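Local coordinates for Alpha/beta hydrolase (Pseudomonas aeruginosa PAO1, PDB 4R1D), which binds calcium and probably acts as a lipase effector of the H2 type VI secretion system, neutralised by its partner Tli4, at residues S288-G300 / G307-N319. Numbering follows the deposited sequence.
Sequences STIYHHMRCGYEG and GRNAGEVTAIVAN
Met294 lies across helix 310-317 at the tight part of this contact: its SD is 3.8 Å from Val317 CG1, and the bend at chi3 (74°) turns CE over Ala318 CB. Val313 points toward helix 289-296 and divides its branches, CG1 meeting Met294 CG while CG2 packs 3.6 Å from CD1 at the edge of the Tyr298 ring. One face of that ring is approached by His293 ND1 near its rim. Small residues permit an axis separation of 6.7 Å: Ala310 CB sits 3.2 Å from Met294 O, and Gly297 CA comes within 3.5 Å of Asn309 CA. Tyr298 N donates to Gly307 O (2.9 Å, N-H...O angle 158°), tying the loop ends together. Towards Gly300 the packing thins; there the bent Arg308 chain brings NH1 2.9 Å from Glu299 O at the guanidinium edge, beside the exposed Gly300. Asn464 bridges both backbones from outside, binding Cys296 O and Arg308 O. Gly297, with positive phi, ends helix 289-296 and the N-cap Asn309 starts helix 310-317, giving a pair of steeply inclined (119°) consecutive helices joined by a loop, lying between strands 274-280 and 427-432 of the parallel alpha/beta-hydrolase sheet in chain order.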
ATOM      1  N   SER A 288      -3.374  -7.687 -16.066  1.00 13.97           N
ATOM      2  CA  SER A 288      -2.840  -6.790 -17.085  1.00 16.99           C
ATOM      3  C   SER A 288      -3.149  -5.306 -16.808  1.00 14.48           C
ATOM      4  O   SER A 288      -2.552  -4.412 -17.410  1.00 13.84           O
ATOM      5  CB  SER A 288      -3.362  -7.201 -18.474  1.00 16.42           C
ATOM      6  OG  SER A 288      -4.774  -7.296 -18.457  1.00 15.71           O
ATOM      7  N   THR A 289      -4.094  -5.023 -15.913  1.00 14.97           N
ATOM      8  CA  THR A 289      -4.376  -3.620 -15.624  1.00 13.57           C
ATOM      9  C   THR A 289      -3.144  -2.874 -15.122  1.00 14.58           C
ATOM     10  O   THR A 289      -3.035  -1.675 -15.336  1.00 16.58           O
ATOM     11  CB  THR A 289      -5.544  -3.410 -14.620  1.00 12.97           C
ATOM     12  OG1 THR A 289      -5.175  -3.924 -13.326  1.00 17.96           O
ATOM     13  CG2 THR A 289      -6.826  -4.069 -15.124  1.00 16.47           C
ATOM     14  N   ILE A 290      -2.212  -3.565 -14.471  1.00 15.12           N
ATOM     15  CA  ILE A 290      -1.028  -2.877 -13.937  1.00 15.22           C
ATOM     16  C   ILE A 290      -0.235  -2.221 -15.059  1.00 15.84           C
ATOM     17  O   ILE A 290       0.357  -1.155 -14.879  1.00 14.25           O
ATOM     18  CB  ILE A 290      -0.107  -3.809 -13.090  1.00 16.09           C
ATOM     19  CG1 ILE A 290       0.949  -2.981 -12.347  1.00 20.78           C
ATOM     20  CG2 ILE A 290       0.574  -4.851 -13.962  1.00 19.11           C
ATOM     21  CD1 ILE A 290       1.945  -3.833 -11.572  1.00 27.95           C
ATOM     22  N   TYR A 291      -0.241  -2.847 -16.233  1.00 13.73           N
ATOM     23  CA  TYR A 291       0.430  -2.244 -17.379  1.00 17.27           C
ATOM     24  C   TYR A 291      -0.290  -0.969 -17.810  1.00 14.22           C
ATOM     25  O   TYR A 291       0.334   0.048 -18.047  1.00 15.97           O
ATOM     26  CB  TYR A 291       0.507  -3.247 -18.531  1.00 15.14           C
ATOM     27  CG  TYR A 291       1.303  -2.765 -19.717  1.00 15.65           C
ATOM     28  CD1 TYR A 291       0.738  -1.889 -20.636  1.00 15.53           C
ATOM     29  CD2 TYR A 291       2.597  -3.214 -19.939  1.00 15.78           C
ATOM     30  CE1 TYR A 291       1.442  -1.453 -21.723  1.00 14.95           C
ATOM     31  CE2 TYR A 291       3.322  -2.778 -21.045  1.00 15.26           C
ATOM     32  CZ  TYR A 291       2.725  -1.907 -21.935  1.00 15.26           C
ATOM     33  OH  TYR A 291       3.418  -1.445 -23.034  1.00 15.37           O
ATOM     34  N   HIS A 292      -1.614  -1.018 -17.912  1.00 15.58           N
ATOM     35  CA  HIS A 292      -2.357   0.185 -18.271  1.00 14.82           C
ATOM     36  C   HIS A 292      -2.019   1.318 -17.315  1.00 16.90           C
ATOM     37  O   HIS A 292      -1.680   2.423 -17.736  1.00 16.11           O
ATOM     38  CB  HIS A 292      -3.870  -0.048 -18.222  1.00 14.86           C
ATOM     39  CG  HIS A 292      -4.658   1.220 -18.328  1.00 16.53           C
ATOM     40  ND1 HIS A 292      -4.917   2.023 -17.238  1.00 17.97           N
ATOM     41  CD2 HIS A 292      -5.191   1.855 -19.398  1.00 20.84           C
ATOM     42  CE1 HIS A 292      -5.598   3.088 -17.628  1.00 18.75           C
ATOM     43  NE2 HIS A 292      -5.777   3.011 -18.936  1.00 22.19           N
ATOM     44  N   HIS A 293      -2.112   1.037 -16.019  1.00 16.51           N
ATOM     45  CA  HIS A 293      -1.944   2.082 -15.017  1.00 15.67           C
ATOM     46  C   HIS A 293      -0.543   2.682 -15.005  1.00 16.33           C
ATOM     47  O   HIS A 293      -0.400   3.893 -14.893  1.00 16.32           O
ATOM     48  CB  HIS A 293      -2.359   1.568 -13.636  1.00 14.78           C
ATOM     49  CG  HIS A 293      -3.769   1.071 -13.603  1.00 16.74           C
ATOM     50  ND1 HIS A 293      -4.243   0.210 -12.637  1.00 20.63           N
ATOM     51  CD2 HIS A 293      -4.804   1.302 -14.444  1.00 15.57           C
ATOM     52  CE1 HIS A 293      -5.516  -0.057 -12.877  1.00 15.37           C
ATOM     53  NE2 HIS A 293      -5.880   0.592 -13.970  1.00 20.10           N
ATOM     54  N   MET A 294       0.479   1.839 -15.148  1.00 16.28           N
ATOM     55  CA  MET A 294       1.849   2.310 -15.160  1.00 14.65           C
ATOM     56  C   MET A 294       2.181   3.104 -16.418  1.00 16.74           C
ATOM     57  O   MET A 294       3.041   3.976 -16.387  1.00 15.67           O
ATOM     58  CB  MET A 294       2.834   1.149 -14.979  1.00 14.69           C
ATOM     59  CG  MET A 294       2.788   0.546 -13.574  1.00 16.90           C
ATOM     60  SD  MET A 294       4.056  -0.700 -13.309  1.00 16.54           S
ATOM     61  CE  MET A 294       5.484   0.377 -13.173  1.00 17.61           C
ATOM     62  N   ARG A 295       1.507   2.808 -17.521  1.00 17.31           N
ATOM     63  CA  ARG A 295       1.788   3.546 -18.754  1.00 15.09           C
ATOM     64  C   ARG A 295       0.851   4.738 -18.994  1.00 16.20           C
ATOM     65  O   ARG A 295       1.210   5.662 -19.734  1.00 17.90           O
ATOM     66  CB  ARG A 295       1.789   2.605 -19.974  1.00 16.98           C
ATOM     67  CG  ARG A 295       2.918   1.569 -19.987  1.00 16.95           C
ATOM     68  CD  ARG A 295       4.271   2.232 -19.953  1.00 17.13           C
ATOM     69  NE  ARG A 295       4.436   3.166 -21.065  1.00 18.55           N
ATOM     70  CZ  ARG A 295       4.897   2.820 -22.267  1.00 20.70           C
ATOM     71  NH1 ARG A 295       5.240   1.565 -22.513  1.00 18.74           N
ATOM     72  NH2 ARG A 295       5.027   3.735 -23.222  1.00 19.38           N
ATOM     73  N   CYS A 296      -0.327   4.744 -18.364  1.00 15.71           N
ATOM     74  CA  CYS A 296      -1.348   5.759 -18.673  1.00 16.91           C
ATOM     75  C   CYS A 296      -1.907   6.527 -17.478  1.00 17.96           C
ATOM     76  O   CYS A 296      -2.656   7.484 -17.671  1.00 19.57           O
ATOM     77  CB  CYS A 296      -2.555   5.125 -19.373  1.00 18.07           C
ATOM     78  SG  CYS A 296      -2.183   4.125 -20.825  1.00 19.56           S
ATOM     79  N   GLY A 297      -1.599   6.080 -16.265  1.00 17.37           N
ATOM     80  CA  GLY A 297      -2.277   6.582 -15.076  1.00 17.96           C
ATOM     81  C   GLY A 297      -3.573   5.833 -14.825  1.00 17.50           C
ATOM     82  O   GLY A 297      -4.060   5.104 -15.687  1.00 18.99           O
ATOM     83  N   TYR A 298      -4.144   5.992 -13.632  1.00 18.65           N
ATOM     84  CA  TYR A 298      -5.473   5.459 -13.379  1.00 18.59           C
ATOM     85  C   TYR A 298      -6.520   6.294 -14.113  1.00 19.48           C
ATOM     86  O   TYR A 298      -6.300   7.469 -14.378  1.00 23.06           O
ATOM     87  CB  TYR A 298      -5.776   5.450 -11.880  1.00 16.59           C
ATOM     88  CG  TYR A 298      -5.072   4.336 -11.152  1.00 17.09           C
ATOM     89  CD1 TYR A 298      -3.689   4.364 -10.951  1.00 17.23           C
ATOM     90  CD2 TYR A 298      -5.782   3.245 -10.680  1.00 17.38           C
ATOM     91  CE1 TYR A 298      -3.049   3.326 -10.293  1.00 20.13           C
ATOM     92  CE2 TYR A 298      -5.149   2.211 -10.029  1.00 18.62           C
ATOM     93  CZ  TYR A 298      -3.794   2.254  -9.838  1.00 17.56           C
ATOM     94  OH  TYR A 298      -3.178   1.202  -9.195  1.00 25.68           O
ATOM     95  N   GLU A 299      -7.658   5.678 -14.415  1.00 28.61           N
ATOM     96  CA  GLU A 299      -8.781   6.378 -15.029  1.00 30.88           C
ATOM     97  C   GLU A 299      -9.522   7.240 -14.006  1.00 29.69           C
ATOM     98  O   GLU A 299      -9.477   6.975 -12.805  1.00 23.96           O
ATOM     99  CB  GLU A 299      -9.742   5.370 -15.666  1.00 30.34           C
ATOM    100  CG  GLU A 299      -9.059   4.360 -16.584  1.00 33.46           C
ATOM    101  CD  GLU A 299     -10.043   3.396 -17.236  1.00 38.85           C
ATOM    102  OE1 GLU A 299     -10.808   3.839 -18.122  1.00 35.14           O
ATOM    103  OE2 GLU A 299     -10.052   2.202 -16.861  1.00 39.31           O
ATOM    104  N   GLY A 300     -10.208   8.271 -14.493  1.00 31.05           N
ATOM    105  CA  GLY A 300     -10.895   9.213 -13.628  1.00 32.19           C
ATOM    106  C   GLY A 300     -11.981   8.580 -12.782  1.00 30.92           C
ATOM    107  O   GLY A 300     -12.305   9.075 -11.705  1.00 37.11           O
ATOM    108  N   GLY A 307      -2.041   7.568  -9.151  1.00 18.50           N
ATOM    109  CA  GLY A 307      -1.616   8.624 -10.050  1.00 18.91           C
ATOM    110  C   GLY A 307      -2.508   8.773 -11.266  1.00 15.58           C
ATOM    111  O   GLY A 307      -3.284   7.872 -11.596  1.00 19.63           O
ATOM    112  N   ARG A 308      -2.388   9.924 -11.927  1.00 17.70           N
ATOM    113  CA  ARG A 308      -3.242  10.251 -13.068  1.00 16.67           C
ATOM    114  C   ARG A 308      -2.492  10.199 -14.394  1.00 16.66           C
ATOM    115  O   ARG A 308      -3.060  10.501 -15.443  1.00 20.83           O
ATOM    116  CB  ARG A 308      -3.835  11.641 -12.892  1.00 25.31           C
ATOM    117  CG  ARG A 308      -4.751  11.749 -11.706  1.00 31.87           C
ATOM    118  CD  ARG A 308      -5.909  10.788 -11.841  1.00 40.98           C
ATOM    119  NE  ARG A 308      -6.877  10.998 -10.776  1.00 39.70           N
ATOM    120  CZ  ARG A 308      -7.939  10.233 -10.573  1.00 34.59           C
ATOM    121  NH1 ARG A 308      -8.174   9.197 -11.369  1.00 42.07           N
ATOM    122  NH2 ARG A 308      -8.761  10.510  -9.571  1.00 41.11           N
ATOM    123  N   ASN A 309      -1.221   9.841 -14.338  1.00 18.97           N
ATOM    124  CA  ASN A 309      -0.448   9.573 -15.549  1.00 17.80           C
ATOM    125  C   ASN A 309       0.649   8.565 -15.241  1.00 19.64           C
ATOM    126  O   ASN A 309       0.821   8.124 -14.084  1.00 17.53           O
ATOM    127  CB  ASN A 309       0.110  10.865 -16.184  1.00 18.20           C
ATOM    128  CG  ASN A 309       1.021  11.643 -15.247  1.00 19.63           C
ATOM    129  OD1 ASN A 309       1.791  11.067 -14.491  1.00 18.67           O
ATOM    130  ND2 ASN A 309       0.940  12.972 -15.306  1.00 24.71           N
ATOM    131  N   ALA A 310       1.377   8.175 -16.279  1.00 18.70           N
ATOM    132  CA  ALA A 310       2.417   7.166 -16.159  1.00 16.15           C
ATOM    133  C   ALA A 310       3.419   7.474 -15.052  1.00 14.11           C
ATOM    134  O   ALA A 310       3.732   6.610 -14.235  1.00 16.25           O
ATOM    135  CB  ALA A 310       3.150   7.025 -17.489  1.00 17.20           C
ATOM    136  N   GLY A 311       3.942   8.696 -15.048  1.00 14.32           N
ATOM    137  CA  GLY A 311       5.019   9.055 -14.142  1.00 15.82           C
ATOM    138  C   GLY A 311       4.579   8.965 -12.690  1.00 16.34           C
ATOM    139  O   GLY A 311       5.354   8.556 -11.825  1.00 16.40           O
ATOM    140  N   GLU A 312       3.346   9.371 -12.416  1.00 16.60           N
ATOM    141  CA  GLU A 312       2.837   9.345 -11.043  1.00 19.19           C
ATOM    142  C   GLU A 312       2.674   7.921 -10.534  1.00 19.24           C
ATOM    143  O   GLU A 312       3.085   7.593  -9.428  1.00 16.61           O
ATOM    144  CB  GLU A 312       1.512  10.105 -10.951  1.00 15.89           C
ATOM    145  CG  GLU A 312       1.725  11.605 -11.114  1.00 21.64           C
ATOM    146  CD  GLU A 312       0.457  12.427 -10.985  1.00 21.95           C
ATOM    147  OE1 GLU A 312      -0.640  11.858 -10.838  1.00 21.79           O
ATOM    148  OE2 GLU A 312       0.564  13.665 -11.064  1.00 24.27           O
ATOM    149  N   VAL A 313       2.083   7.065 -11.353  1.00 15.06           N
ATOM    150  CA  VAL A 313       1.863   5.694 -10.924  1.00 12.11           C
ATOM    151  C   VAL A 313       3.182   4.963 -10.838  1.00 16.65           C
ATOM    152  O   VAL A 313       3.448   4.249  -9.878  1.00 15.38           O
ATOM    153  CB  VAL A 313       0.953   4.944 -11.905  1.00 16.02           C
ATOM    154  CG1 VAL A 313       0.827   3.476 -11.480  1.00 15.24           C
ATOM    155  CG2 VAL A 313      -0.413   5.608 -11.964  1.00 15.73           C
ATOM    156  N   THR A 314       4.013   5.139 -11.862  1.00 12.80           N
ATOM    157  CA  THR A 314       5.274   4.422 -11.936  1.00 11.56           C
ATOM    158  C   THR A 314       6.194   4.763 -10.761  1.00 12.81           C
ATOM    159  O   THR A 314       6.877   3.893 -10.244  1.00 16.10           O
ATOM    160  CB  THR A 314       5.968   4.704 -13.280  1.00 13.03           C
ATOM    161  OG1 THR A 314       5.174   4.137 -14.336  1.00 15.88           O
ATOM    162  CG2 THR A 314       7.353   4.082 -13.309  1.00 17.52           C
ATOM    163  N   ALA A 315       6.179   6.020 -10.329  1.00 15.53           N
ATOM    164  CA  ALA A 315       7.019   6.455  -9.214  1.00 12.70           C
ATOM    165  C   ALA A 315       6.745   5.669  -7.935  1.00 14.34           C
ATOM    166  O   ALA A 315       7.645   5.442  -7.133  1.00 17.59           O
ATOM    167  CB  ALA A 315       6.825   7.947  -8.947  1.00 16.20           C
ATOM    168  N   ILE A 316       5.488   5.299  -7.734  1.00 14.22           N
ATOM    169  CA  ILE A 316       5.123   4.513  -6.559  1.00 14.68           C
ATOM    170  C   ILE A 316       5.201   2.998  -6.812  1.00 16.11           C
ATOM    171  O   ILE A 316       5.909   2.266  -6.097  1.00 16.74           O
ATOM    172  CB  ILE A 316       3.744   4.945  -6.043  1.00 16.95           C
ATOM    173  CG1 ILE A 316       3.742   6.450  -5.776  1.00 18.61           C
ATOM    174  CG2 ILE A 316       3.372   4.170  -4.779  1.00 16.18           C
ATOM    175  CD1 ILE A 316       2.367   7.008  -5.491  1.00 21.01           C
ATOM    176  N   VAL A 317       4.515   2.531  -7.851  1.00 13.29           N
ATOM    177  CA  VAL A 317       4.382   1.102  -8.074  1.00 12.34           C
ATOM    178  C   VAL A 317       5.718   0.419  -8.356  1.00 12.51           C
ATOM    179  O   VAL A 317       5.972  -0.673  -7.867  1.00 13.56           O
ATOM    180  CB  VAL A 317       3.378   0.819  -9.222  1.00 13.38           C
ATOM    181  CG1 VAL A 317       3.329  -0.668  -9.552  1.00 13.85           C
ATOM    182  CG2 VAL A 317       1.989   1.328  -8.830  1.00 14.69           C
ATOM    183  N   ALA A 318       6.581   1.063  -9.140  1.00 14.43           N
ATOM    184  CA  ALA A 318       7.828   0.426  -9.564  1.00 16.13           C
ATOM    185  C   ALA A 318       8.805   0.251  -8.410  1.00 17.52           C
ATOM    186  O   ALA A 318       9.817  -0.432  -8.551  1.00 16.61           O
ATOM    187  CB  ALA A 318       8.491   1.204 -10.737  1.00 17.26           C
ATOM    188  N   ASN A 319       8.488   0.856  -7.267  1.00 15.55           N
ATOM    189  CA  ASN A 319       9.294   0.688  -6.044  1.00 16.52           C
ATOM    190  C   ASN A 319       8.659  -0.183  -4.966  1.00 18.94           C
ATOM    191  O   ASN A 319       9.206  -0.321  -3.861  1.00 18.74           O
ATOM    192  CB  ASN A 319       9.633   2.056  -5.450  1.00 18.41           C
ATOM    193  CG  ASN A 319      10.533   2.844  -6.340  1.00 17.23           C
ATOM    194  OD1 ASN A 319      10.163   3.905  -6.835  1.00 21.04           O
ATOM    195  ND2 ASN A 319      11.720   2.315  -6.584  1.00 17.51           N
TER